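Local atomic coordinates of 2-C-methyl-D-erythritol 4-phosphate cytidylyltransferase (Neisseria gonorrhoeae, PDB entry 1VGW), a protein that probably catalyses the transfer of a cytidylyl group from CTP to 2-C-methyl-D-erythritol 4-phosphate, the second step of the DXP route to isopentenyl diphosphate. Residues 33-38 with 61-66; 41-46 with 115-120; 73-78 with 98-103; 123-128 with 167-172. All coordinates share one frame; numbering follows the deposited sequence.

Contact 1 (33-38 with 61-66); sequences SKTVLE and DTFADK
The backbones around Thr35 and Phe63 stay well apart, with their CA atoms 10.2 Å from each other, so the gap is bridged by side chains and above all by the phenyl ring. Phe63 holds CG anti to its backbone N (chi1 -173°), which sends the ring out from its own segment toward Thr35, whose side chain comes from the opposite direction. Thr35 CG2 comes obliquely to the ring, 3.3 Å from Phe63 CE2, while its hydroxyl oxygen lies in the ring plane at the edge. The threonine thus works in two directions. Its methyl meets the ring, and OG1 donates to Glu38 OE2 over 3.0 Å, reaching the carboxylate on its anti side. This bond keeps the carboxylate near the ring, with Glu38 OE2 4.1 Å from Phe63 CZ; a weak bond from Glu38 N to the same OG1 caps the helix. On the other side, Asp61 OD2 accepts a weak capping bond from Ala64 N, and the ring of Tyr28 meets Phe63 edge-to-face. Thr35 is a classic N-cap at the head of helix 36-45. The contact joins the beginnings of two neighbouring helices, each part of a beta-alpha-beta crossover of the Rossmann-like sheet.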
loop_
_atom_site.group_PDB
_atom_site.type_symbol
_atom_site.label_atom_id
_atom_site.label_comp_id
_atom_site.label_asym_id
_atom_site.label_seq_id
_atom_site.Cartn_x
_atom_site.Cartn_y
_atom_site.Cartn_z
ATOM N N SER B 33 23.609 10.284 -3.596
ATOM C CA SER B 33 24.498 11.386 -3.238
ATOM C C SER B 33 23.724 12.577 -2.711
ATOM O O SER B 33 24.218 13.716 -2.782
ATOM C CB SER B 33 25.305 11.775 -4.485
ATOM O OG SER B 33 24.445 12.125 -5.561
ATOM N N LYS B 34 22.496 12.348 -2.237
ATOM C CA LYS B 34 21.617 13.425 -1.786
ATOM C C LYS B 34 20.732 12.994 -0.622
ATOM O O LYS B 34 20.418 11.816 -0.471
ATOM C CB LYS B 34 20.663 13.809 -2.952
ATOM C CG LYS B 34 21.295 14.533 -4.106
ATOM C CD LYS B 34 20.860 13.995 -5.458
ATOM C CE LYS B 34 19.358 14.068 -5.644
ATOM N NZ LYS B 34 18.907 13.631 -6.999
ATOM N N THR B 35 20.300 13.941 0.202
ATOM C CA THR B 35 19.365 13.619 1.270
ATOM C C THR B 35 17.985 13.367 0.633
ATOM O O THR B 35 17.804 13.628 -0.558
ATOM C CB THR B 35 19.247 14.737 2.310
ATOM O OG1 THR B 35 19.203 16.023 1.659
ATOM C CG2 THR B 35 20.431 14.707 3.270
ATOM N N VAL B 36 17.050 12.844 1.421
ATOM C CA VAL B 36 15.681 12.595 0.946
ATOM C C VAL B 36 15.070 13.948 0.535
ATOM O O VAL B 36 14.540 14.101 -0.541
ATOM C CB VAL B 36 14.791 11.959 2.018
ATOM C CG1 VAL B 36 13.483 11.424 1.452
ATOM C CG2 VAL B 36 15.533 10.850 2.762
ATOM N N LEU B 37 15.243 14.959 1.381
ATOM C CA LEU B 37 14.747 16.278 1.091
ATOM C C LEU B 37 15.266 16.822 -0.241
ATOM O O LEU B 37 14.454 17.134 -1.119
ATOM C CB LEU B 37 15.032 17.297 2.199
ATOM C CG LEU B 37 14.235 18.613 1.998
ATOM C CD1 LEU B 37 12.746 18.294 1.902
ATOM C CD2 LEU B 37 14.468 19.568 3.153
ATOM N N GLU B 38 16.589 16.764 -0.447
ATOM C CA GLU B 38 17.171 17.253 -1.694
ATOM C C GLU B 38 16.613 16.496 -2.886
ATOM O O GLU B 38 16.529 17.035 -3.975
ATOM C CB GLU B 38 18.683 17.162 -1.684
ATOM C CG GLU B 38 19.389 18.248 -0.901
ATOM C CD GLU B 38 20.901 17.985 -0.886
ATOM O OE1 GLU B 38 21.589 18.333 -1.855
ATOM O OE2 GLU B 38 21.355 17.392 0.123
ATOM N N ASP B 61 16.727 23.754 13.270
ATOM C CA ASP B 61 17.311 23.027 12.161
ATOM C C ASP B 61 18.513 23.759 11.571
ATOM O O ASP B 61 18.394 24.940 11.240
ATOM C CB ASP B 61 16.292 22.730 11.063
ATOM C CG ASP B 61 16.772 21.716 10.045
ATOM O OD1 ASP B 61 15.938 21.235 9.237
ATOM O OD2 ASP B 61 17.978 21.364 10.035
ATOM N N THR B 62 19.600 23.024 11.376
ATOM C CA THR B 62 20.834 23.540 10.831
ATOM C C THR B 62 21.164 22.990 9.459
ATOM O O THR B 62 21.519 23.799 8.565
ATOM C CB THR B 62 22.037 23.350 11.785
ATOM O OG1 THR B 62 22.133 21.973 12.210
ATOM C CG2 THR B 62 21.874 24.248 13.005
ATOM N N PHE B 63 20.848 21.721 9.176
ATOM C CA PHE B 63 21.156 21.129 7.875
ATOM C C PHE B 63 20.409 21.846 6.746
ATOM O O PHE B 63 20.884 21.824 5.607
ATOM C CB PHE B 63 20.955 19.632 7.789
ATOM C CG PHE B 63 21.414 18.966 6.516
ATOM C CD1 PHE B 63 22.761 18.922 6.178
ATOM C CD2 PHE B 63 20.516 18.358 5.655
ATOM C CE1 PHE B 63 23.194 18.317 5.007
ATOM C CE2 PHE B 63 20.940 17.758 4.485
ATOM C CZ PHE B 63 22.280 17.736 4.153
ATOM N N ALA B 64 19.325 22.516 7.099
ATOM C CA ALA B 64 18.511 23.310 6.220
ATOM C C ALA B 64 19.318 24.400 5.511
ATOM O O ALA B 64 19.090 24.603 4.314
ATOM C CB ALA B 64 17.326 23.893 6.975
ATOM N N ASP B 65 20.294 25.007 6.168
ATOM C CA ASP B 65 21.177 26.003 5.571
ATOM C C ASP B 65 21.916 25.401 4.375
ATOM O O ASP B 65 22.067 25.995 3.314
ATOM C CB ASP B 65 22.212 26.506 6.573
ATOM C CG ASP B 65 21.641 27.186 7.785
ATOM O OD1 ASP B 65 20.526 26.833 8.227
ATOM O OD2 ASP B 65 22.305 28.094 8.344
ATOM N N LYS B 66 22.366 24.152 4.539
ATOM C CA LYS B 66 23.060 23.486 3.437
ATOM C C LYS B 66 22.113 23.290 2.257
ATOM O O LYS B 66 22.516 23.455 1.103
ATOM C CB LYS B 66 23.699 22.177 3.868
ATOM C CG LYS B 66 24.851 22.349 4.857
ATOM C CD LYS B 66 25.530 21.015 5.176
ATOM C CE LYS B 66 26.582 21.207 6.267
ATOM N NZ LYS B 66 27.775 20.344 6.064
#

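Contact 2 (41-46 with 115-120); sequences LGIFER and CCLPSE
Ile43 carries the first shell, laying two methyls against the carbonyls of Cys115 and Leu117. Its CD1 lies 3.6 Å from Cys115 O, and CG2 is 3.7 Å from Leu117 O. With CG2 anti to the backbone N and CG1 beside it (chi1 -63°), the isoleucine spreads both branches over the loop. CG2 also meets Leu117 CD2 at 4.2 Å, and that same leucine methyl is 4.1 Å from Phe44 CZ. Phe44 sets out from the helix away from the loop, yet its ring swings back far enough to cross the leucine side chain at about a right angle. Leu117 therefore sits at the meeting point of both hydrophobic residues. Nearer the surface, a water 3.2 Å from Ser119 OG also lies by Ile43 O, although it is modelled too close to that oxygen for a reliable bond.

In the next shell, His110 meets the Phe44 ring edge-to-face and Thr53 of strand 52-56 packs on the same side chain. Cys115 is packed between helix 36-45, through Val36, His39 and Val40, and Val224 of helix 218-228. Pro118 is at the N-cap position, right before helix 119-129. The loop that leaves strand 106-109 is thus packed against the helix that follows strand 7-12, a pairing of neighbouring crossover elements on one face of a Rossmann-like alpha/beta sheet, as expected of a cytidylyltransferase of the GT-A clan.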
loop_
_atom_site.group_PDB
_atom_site.type_symbol
_atom_site.label_atom_id
_atom_site.label_comp_id
_atom_site.label_asym_id
_atom_site.label_seq_id
_atom_site.Cartn_x
_atom_site.Cartn_y
_atom_site.Cartn_z
ATOM N N LEU B 41 13.121 18.111 -3.476
ATOM C CA LEU B 41 13.187 19.442 -4.072
ATOM C C LEU B 41 13.467 19.366 -5.568
ATOM O O LEU B 41 12.907 20.144 -6.354
ATOM C CB LEU B 41 14.237 20.301 -3.383
ATOM C CG LEU B 41 13.925 20.660 -1.934
ATOM C CD1 LEU B 41 15.071 21.449 -1.334
ATOM C CD2 LEU B 41 12.613 21.467 -1.838
ATOM N N GLY B 42 14.249 18.347 -5.921
ATOM C CA GLY B 42 14.647 18.047 -7.262
ATOM C C GLY B 42 13.474 17.779 -8.172
ATOM O O GLY B 42 13.496 18.151 -9.361
ATOM N N ILE B 43 12.444 17.127 -7.666
ATOM C CA ILE B 43 11.267 16.821 -8.489
ATOM C C ILE B 43 10.483 18.071 -8.855
ATOM O O ILE B 43 9.985 18.182 -9.969
ATOM C CB ILE B 43 10.371 15.814 -7.742
ATOM C CG1 ILE B 43 11.172 14.483 -7.561
ATOM C CG2 ILE B 43 9.082 15.541 -8.477
ATOM C CD1 ILE B 43 10.476 13.601 -6.481
ATOM N N PHE B 44 10.325 19.036 -7.957
ATOM C CA PHE B 44 9.579 20.247 -8.225
ATOM C C PHE B 44 10.370 21.293 -9.004
ATOM O O PHE B 44 9.861 21.880 -9.979
ATOM C CB PHE B 44 9.067 20.865 -6.902
ATOM C CG PHE B 44 8.064 19.973 -6.209
ATOM C CD1 PHE B 44 6.730 19.982 -6.527
ATOM C CD2 PHE B 44 8.498 19.091 -5.213
ATOM C CE1 PHE B 44 5.838 19.122 -5.915
ATOM C CE2 PHE B 44 7.613 18.251 -4.584
ATOM C CZ PHE B 44 6.276 18.266 -4.912
ATOM N N GLU B 45 11.636 21.525 -8.615
ATOM C CA GLU B 45 12.489 22.474 -9.298
ATOM C C GLU B 45 12.685 22.147 -10.763
ATOM O O GLU B 45 12.794 23.095 -11.566
ATOM C CB GLU B 45 13.810 22.693 -8.585
ATOM C CG GLU B 45 13.575 23.399 -7.221
ATOM C CD GLU B 45 13.600 24.910 -7.422
ATOM O OE1 GLU B 45 12.655 25.608 -7.005
ATOM O OE2 GLU B 45 14.600 25.393 -8.006
ATOM N N ARG B 46 12.579 20.887 -11.173
ATOM C CA ARG B 46 12.703 20.556 -12.583
ATOM C C ARG B 46 11.383 20.485 -13.319
ATOM O O ARG B 46 11.340 20.136 -14.518
ATOM C CB ARG B 46 13.467 19.231 -12.749
ATOM C CG ARG B 46 12.620 17.993 -12.877
ATOM C CD ARG B 46 13.456 16.784 -13.360
ATOM N NE ARG B 46 13.944 16.023 -12.207
ATOM C CZ ARG B 46 14.835 16.431 -11.322
ATOM N NH1 ARG B 46 15.409 17.635 -11.416
ATOM N NH2 ARG B 46 15.149 15.665 -10.288
ATOM N N CYS B 115 9.783 10.867 -1.638
ATOM C CA CYS B 115 10.784 11.251 -2.594
ATOM C C CYS B 115 10.773 10.542 -3.907
ATOM O O CYS B 115 11.707 10.757 -4.708
ATOM C CB CYS B 115 12.200 11.245 -1.991
ATOM S SG CYS B 115 12.764 9.631 -1.333
ATOM N N CYS B 116 9.780 9.757 -4.215
ATOM C CA CYS B 116 9.716 9.039 -5.482
ATOM C C CYS B 116 8.465 9.389 -6.264
ATOM O O CYS B 116 8.016 8.614 -7.106
ATOM C CB CYS B 116 9.779 7.525 -5.195
ATOM S SG CYS B 116 11.437 7.044 -4.552
ATOM N N LEU B 117 7.903 10.573 -6.007
ATOM C CA LEU B 117 6.711 11.018 -6.718
ATOM C C LEU B 117 6.997 11.150 -8.209
ATOM O O LEU B 117 7.755 12.042 -8.596
ATOM C CB LEU B 117 6.347 12.421 -6.157
ATOM C CG LEU B 117 5.344 13.219 -7.021
ATOM C CD1 LEU B 117 3.974 12.578 -6.934
ATOM C CD2 LEU B 117 5.356 14.694 -6.683
ATOM N N PRO B 118 6.418 10.319 -9.049
ATOM C CA PRO B 118 6.630 10.380 -10.468
ATOM C C PRO B 118 6.223 11.711 -11.079
ATOM O O PRO B 118 5.067 12.158 -11.073
ATOM C CB PRO B 118 5.728 9.307 -11.065
ATOM C CG PRO B 118 4.973 8.721 -9.971
ATOM C CD PRO B 118 5.510 9.221 -8.666
ATOM N N SER B 119 7.129 12.262 -11.893
ATOM C CA SER B 119 6.856 13.487 -12.618
ATOM C C SER B 119 5.531 13.461 -13.363
ATOM O O SER B 119 4.799 14.442 -13.442
ATOM C CB SER B 119 7.996 13.688 -13.651
ATOM O OG SER B 119 7.915 15.031 -14.079
ATOM N N GLU B 120 5.176 12.328 -13.958
ATOM C CA GLU B 120 3.918 12.194 -14.665
ATOM C C GLU B 120 2.713 12.375 -13.735
ATOM O O GLU B 120 1.673 12.923 -14.137
ATOM C CB GLU B 120 3.864 10.804 -15.329
ATOM C CG GLU B 120 3.113 10.792 -16.640
ATOM C CD GLU B 120 3.219 9.497 -17.422
ATOM O OE1 GLU B 120 2.297 9.213 -18.245
ATOM O OE2 GLU B 120 4.220 8.753 -17.265
HETATM O O HOH W 1 9.178 16.961 -11.877
#

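Contact 3 (73-78 with 98-103); sequences QVRVWK and TGLAAE
Of the residues from Thr98 to Glu103, Leu100 is the one that reaches Arg75 and Trp77, and the chain before it prepares its position. Gly99 is the first residue after helix 84-98 to leave helical angles, with a positive phi of 97°, a conformation suited to glycine. The chain is then turned so that Leu100 faces strand 75-77. With CG beside its backbone N (chi1 -75°), Leu100 points its fork at both side chains: CD1 is shared by the indole and the guanidinium, and CD2 goes to the guanidinium alone. CD1 touches the indole at its edge, near the ring plane, 3.8 Å from Trp77 CZ2. The same methyl sits over the centre of one face of the Arg75 guanidinium, while CD2 lies 3.7 Å from Arg75 NH2 over that face. A bend at chi2 (-132°) in the arginine chain lays this flat group across the leucine. Further on, Ala101 turns its backbone back to Leu95, whose side chain also packs on Leu100 and Trp77. Lys94 adds a cation-pi contact to the indole. This surface packing, distant from the annotated sites, joins the outer strand of the sheet's parallel part to the far end of its own crossover, from strand 75-77 through helix 84-98 to strand 106-109.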
loop_
_atom_site.group_PDB
_atom_site.type_symbol
_atom_site.label_atom_id
_atom_site.label_comp_id
_atom_site.label_asym_id
_atom_site.label_seq_id
_atom_site.Cartn_x
_atom_site.Cartn_y
_atom_site.Cartn_z
ATOM N N GLN B 73 17.045 29.124 -5.667
ATOM C CA GLN B 73 15.699 29.657 -5.843
ATOM C C GLN B 73 14.672 29.136 -4.862
ATOM O O GLN B 73 13.593 29.741 -4.719
ATOM C CB GLN B 73 15.215 29.485 -7.296
ATOM C CG GLN B 73 15.769 30.601 -8.182
ATOM C CD GLN B 73 15.558 30.349 -9.647
ATOM O OE1 GLN B 73 15.365 29.220 -10.097
ATOM N NE2 GLN B 73 15.645 31.426 -10.427
ATOM N N VAL B 74 14.925 28.022 -4.177
ATOM C CA VAL B 74 13.974 27.518 -3.182
ATOM C C VAL B 74 13.977 28.400 -1.950
ATOM O O VAL B 74 14.993 28.936 -1.521
ATOM C CB VAL B 74 14.371 26.075 -2.803
ATOM C CG1 VAL B 74 13.641 25.578 -1.571
ATOM C CG2 VAL B 74 14.170 25.164 -3.978
ATOM N N ARG B 75 12.798 28.598 -1.332
ATOM C CA ARG B 75 12.777 29.459 -0.137
ATOM C C ARG B 75 12.745 28.630 1.127
ATOM O O ARG B 75 11.812 27.845 1.319
ATOM C CB ARG B 75 11.573 30.389 -0.217
ATOM C CG ARG B 75 11.555 31.136 -1.577
ATOM C CD ARG B 75 11.329 32.621 -1.250
ATOM N NE ARG B 75 11.063 33.360 -2.503
ATOM C CZ ARG B 75 11.155 34.685 -2.509
ATOM N NH1 ARG B 75 11.458 35.311 -1.390
ATOM N NH2 ARG B 75 10.917 35.358 -3.617
ATOM N N VAL B 76 13.748 28.807 1.995
ATOM C CA VAL B 76 13.811 28.021 3.215
ATOM C C VAL B 76 13.356 28.882 4.372
ATOM O O VAL B 76 14.136 29.712 4.844
ATOM C CB VAL B 76 15.239 27.459 3.420
ATOM C CG1 VAL B 76 15.437 26.936 4.837
ATOM C CG2 VAL B 76 15.531 26.326 2.435
ATOM N N TRP B 77 12.123 28.703 4.849
ATOM C CA TRP B 77 11.635 29.534 5.963
ATOM C C TRP B 77 11.778 28.830 7.302
ATOM O O TRP B 77 11.544 27.616 7.420
ATOM C CB TRP B 77 10.153 29.901 5.734
ATOM C CG TRP B 77 9.927 30.851 4.589
ATOM C CD1 TRP B 77 10.875 31.625 3.953
ATOM C CD2 TRP B 77 8.662 31.164 3.991
ATOM N NE1 TRP B 77 10.267 32.372 2.988
ATOM C CE2 TRP B 77 8.912 32.124 2.985
ATOM C CE3 TRP B 77 7.350 30.750 4.217
ATOM C CZ2 TRP B 77 7.904 32.646 2.168
ATOM C CZ3 TRP B 77 6.347 31.257 3.394
ATOM C CH2 TRP B 77 6.625 32.201 2.390
ATOM N N LYS B 78 12.075 29.578 8.358
ATOM C CA LYS B 78 12.280 28.920 9.659
ATOM C C LYS B 78 11.201 29.234 10.661
ATOM O O LYS B 78 11.447 29.705 11.769
ATOM C CB LYS B 78 13.679 29.250 10.217
ATOM C CG LYS B 78 14.796 28.783 9.280
ATOM C CD LYS B 78 16.159 29.064 9.862
ATOM C CE LYS B 78 17.265 28.607 8.922
ATOM N NZ LYS B 78 18.587 29.092 9.392
ATOM N N THR B 98 2.979 37.697 2.787
ATOM C CA THR B 98 4.129 38.124 2.015
ATOM C C THR B 98 3.794 38.664 0.658
ATOM O O THR B 98 4.573 39.468 0.120
ATOM C CB THR B 98 5.120 36.922 1.960
ATOM O OG1 THR B 98 6.153 37.199 2.945
ATOM C CG2 THR B 98 5.701 36.626 0.646
ATOM N N GLY B 99 2.751 38.189 -0.001
ATOM C CA GLY B 99 2.393 38.618 -1.335
ATOM C C GLY B 99 2.902 37.678 -2.413
ATOM O O GLY B 99 2.650 37.892 -3.620
ATOM N N LEU B 100 3.574 36.603 -2.005
ATOM C CA LEU B 100 4.080 35.620 -2.987
ATOM C C LEU B 100 2.938 34.836 -3.605
ATOM O O LEU B 100 2.983 34.317 -4.727
ATOM C CB LEU B 100 5.121 34.761 -2.305
ATOM C CG LEU B 100 6.496 35.377 -2.055
ATOM C CD1 LEU B 100 7.335 34.460 -1.161
ATOM C CD2 LEU B 100 7.235 35.626 -3.361
ATOM N N ALA B 101 1.840 34.623 -2.850
ATOM C CA ALA B 101 0.688 33.947 -3.379
ATOM C C ALA B 101 -0.552 34.869 -3.404
ATOM O O ALA B 101 -0.747 35.565 -2.412
ATOM C CB ALA B 101 0.233 32.787 -2.441
ATOM N N ALA B 102 -1.358 34.764 -4.445
ATOM C CA ALA B 102 -2.664 35.492 -4.398
ATOM C C ALA B 102 -3.716 34.514 -3.859
ATOM O O ALA B 102 -3.565 33.264 -4.015
ATOM C CB ALA B 102 -3.070 35.906 -5.806
ATOM N N GLU B 103 -4.874 35.051 -3.438
ATOM C CA GLU B 103 -5.955 34.193 -2.948
ATOM C C GLU B 103 -6.259 33.046 -3.892
ATOM O O GLU B 103 -6.655 31.958 -3.430
ATOM C CB GLU B 103 -7.255 34.992 -2.745
ATOM C CG GLU B 103 -7.338 35.853 -1.507
ATOM C CD GLU B 103 -8.126 35.247 -0.381
ATOM O OE1 GLU B 103 -7.816 35.488 0.822
ATOM O OE2 GLU B 103 -9.069 34.468 -0.609
#

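Contact 4 (123-128 with 167-172); sequences ARLIEQ and QTPQLF
Leu125 points from its helix into the strand and lies slantwise across the Pro169 ring. Its CG stands anti to the backbone N (chi1 176°), which carries CD2 down onto the proline. That one methyl lies close to three ring carbons, 3.8 Å from Pro169 CB with CG and CD scarcely farther, and it also lies 3.7 Å from Pro169 O. The proline follows a cis peptide bond, just after the corner at Thr168, and presents its ring to the helix. Two residues on, Leu171 also points toward the helix and packs on the same leucine, its CB 4.3 Å from Leu125 CG. Its CD2 lies 4.1 Å from Leu125 O and also nears the backbone of Ile126. Both of its torsions are off the staggered positions, so this conformation may be strained or imperfectly modelled. Helix 123-128 and strand 169-172 run nearly alongside, 16° apart with axes 9.7 Å from each other, as helices lie on the sheet of an alpha/beta fold. Helix 119-129 follows strand 106-109, which is antiparallel to strand 169-173; Leu108 and Leu138 from the strands flanking the latter also pack against Leu125. Gln170 sets off from the strand away from the helix, where its NE2 donates almost straight along the carbonyl of Gln167, 3.2 Å to Gln167 O. Asp191 and the backbone N of Ala193 hold the two ends of that amide.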
loop_
_atom_site.group_PDB
_atom_site.type_symbol
_atom_site.label_atom_id
_atom_site.label_comp_id
_atom_site.label_asym_id
_atom_site.label_seq_id
_atom_site.Cartn_x
_atom_site.Cartn_y
_atom_site.Cartn_z
ATOM N N ALA B 123 2.135 16.125 -13.029
ATOM C CA ALA B 123 1.493 16.724 -14.168
ATOM C C ALA B 123 -0.017 16.496 -14.149
ATOM O O ALA B 123 -0.783 17.470 -14.292
ATOM C CB ALA B 123 2.086 16.216 -15.480
ATOM N N ARG B 124 -0.465 15.259 -13.958
ATOM C CA ARG B 124 -1.900 14.964 -13.848
ATOM C C ARG B 124 -2.574 15.767 -12.735
ATOM O O ARG B 124 -3.656 16.340 -12.923
ATOM C CB ARG B 124 -2.075 13.478 -13.515
ATOM C CG ARG B 124 -2.470 12.597 -14.675
ATOM C CD ARG B 124 -3.211 11.362 -14.192
ATOM N NE ARG B 124 -2.465 10.615 -13.213
ATOM C CZ ARG B 124 -1.401 9.854 -13.381
ATOM N NH1 ARG B 124 -0.878 9.239 -12.322
ATOM N NH2 ARG B 124 -0.840 9.700 -14.568
ATOM N N LEU B 125 -1.966 15.859 -11.553
ATOM C CA LEU B 125 -2.589 16.640 -10.475
ATOM C C LEU B 125 -2.755 18.095 -10.862
ATOM O O LEU B 125 -3.742 18.751 -10.513
ATOM C CB LEU B 125 -1.769 16.521 -9.198
ATOM C CG LEU B 125 -2.161 17.310 -7.967
ATOM C CD1 LEU B 125 -3.495 16.794 -7.394
ATOM C CD2 LEU B 125 -1.071 17.249 -6.883
ATOM N N ILE B 126 -1.709 18.692 -11.448
ATOM C CA ILE B 126 -1.740 20.095 -11.814
ATOM C C ILE B 126 -2.810 20.325 -12.887
ATOM O O ILE B 126 -3.581 21.266 -12.730
ATOM C CB ILE B 126 -0.395 20.629 -12.285
ATOM C CG1 ILE B 126 0.528 20.877 -11.072
ATOM C CG2 ILE B 126 -0.496 21.927 -13.090
ATOM C CD1 ILE B 126 2.012 20.704 -11.457
ATOM N N GLU B 127 -2.852 19.443 -13.869
ATOM C CA GLU B 127 -3.784 19.528 -14.973
ATOM C C GLU B 127 -5.239 19.382 -14.569
ATOM O O GLU B 127 -6.089 20.203 -14.935
ATOM C CB GLU B 127 -3.414 18.454 -16.010
ATOM C CG GLU B 127 -4.196 18.552 -17.310
ATOM C CD GLU B 127 -3.955 19.880 -18.005
ATOM O OE1 GLU B 127 -2.787 20.309 -18.088
ATOM O OE2 GLU B 127 -4.940 20.504 -18.433
ATOM N N GLN B 128 -5.523 18.393 -13.706
ATOM C CA GLN B 128 -6.908 18.166 -13.267
ATOM C C GLN B 128 -7.347 18.964 -12.080
ATOM O O GLN B 128 -8.362 19.687 -12.133
ATOM C CB GLN B 128 -7.073 16.658 -13.027
ATOM C CG GLN B 128 -6.813 15.883 -14.321
ATOM C CD GLN B 128 -6.675 14.403 -14.111
ATOM O OE1 GLN B 128 -6.139 13.697 -14.972
ATOM N NE2 GLN B 128 -7.127 13.885 -12.972
ATOM N N GLN B 167 -2.569 10.094 -0.801
ATOM C CA GLN B 167 -1.142 10.354 -0.924
ATOM C C GLN B 167 -0.976 11.884 -0.915
ATOM O O GLN B 167 -1.866 12.556 -0.339
ATOM C CB GLN B 167 -0.559 9.784 -2.204
ATOM C CG GLN B 167 -0.669 8.283 -2.337
ATOM C CD GLN B 167 0.044 7.696 -3.530
ATOM O OE1 GLN B 167 0.042 8.258 -4.646
ATOM N NE2 GLN B 167 0.665 6.526 -3.310
ATOM N N THR B 168 0.139 12.417 -1.331
ATOM C CA THR B 168 0.393 13.837 -1.468
ATOM C C THR B 168 1.063 13.995 -2.828
ATOM O O THR B 168 1.502 12.951 -3.385
ATOM C CB THR B 168 1.202 14.430 -0.344
ATOM O OG1 THR B 168 2.560 14.009 -0.464
ATOM C CG2 THR B 168 0.696 14.071 1.060
ATOM N N PRO B 169 1.112 15.173 -3.434
ATOM C CA PRO B 169 0.648 16.424 -2.899
ATOM C C PRO B 169 -0.850 16.565 -2.894
ATOM O O PRO B 169 -1.544 15.752 -3.532
ATOM C CB PRO B 169 1.272 17.481 -3.844
ATOM C CG PRO B 169 2.263 16.741 -4.681
ATOM C CD PRO B 169 1.652 15.355 -4.831
ATOM N N GLN B 170 -1.360 17.432 -2.056
ATOM C CA GLN B 170 -2.781 17.803 -1.937
ATOM C C GLN B 170 -2.838 19.292 -2.380
ATOM O O GLN B 170 -2.186 20.106 -1.722
ATOM C CB GLN B 170 -3.268 17.674 -0.474
ATOM C CG GLN B 170 -3.030 16.214 -0.009
ATOM C CD GLN B 170 -3.963 15.682 1.036
ATOM O OE1 GLN B 170 -4.586 16.346 1.853
ATOM N NE2 GLN B 170 -4.066 14.328 1.125
ATOM N N LEU B 171 -3.550 19.546 -3.459
ATOM C CA LEU B 171 -3.586 20.880 -4.089
ATOM C C LEU B 171 -4.826 21.693 -3.861
ATOM O O LEU B 171 -5.908 21.316 -4.361
ATOM C CB LEU B 171 -3.286 20.660 -5.560
ATOM C CG LEU B 171 -3.750 21.416 -6.742
ATOM C CD1 LEU B 171 -4.500 22.718 -6.536
ATOM C CD2 LEU B 171 -2.649 21.590 -7.771
ATOM N N PHE B 172 -4.717 22.835 -3.172
ATOM C CA PHE B 172 -5.805 23.752 -2.936
ATOM C C PHE B 172 -5.435 25.231 -3.144
ATOM O O PHE B 172 -4.264 25.631 -3.014
ATOM C CB PHE B 172 -6.355 23.583 -1.484
ATOM C CG PHE B 172 -6.884 22.190 -1.265
ATOM C CD1 PHE B 172 -6.142 21.290 -0.479
ATOM C CD2 PHE B 172 -8.011 21.721 -1.917
ATOM C CE1 PHE B 172 -6.599 19.983 -0.367
ATOM C CE2 PHE B 172 -8.485 20.438 -1.778
ATOM C CZ PHE B 172 -7.729 19.545 -0.975
#

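Contacts 1, 2 and 3 touch one another pairwise on one alpha/beta sheet, and contact 4 joins them through contact 2. Contacts 1 and 2 share helix 36-45 and meet where Val36 CG1 packs 3.4 Å from Cys115 SG. Contact 2 passes on to contact 4 through helix 119-129, with Leu117 CD1 4.2 Å from Pro169 CD. A salt bridge from Asp65 OD1 to Lys78 NZ, 3.2 Å long, ties contact 1 to contact 3, whose Val74 also packs on Leu41 of contact 2. Contacts 1 and 4 do not touch. The side chains of Thr35 and Cys115 lie about 9 Å from those of Lys26 and Lys214 respectively, both predicted active-site residues, whereas contact 3 stands apart from the site.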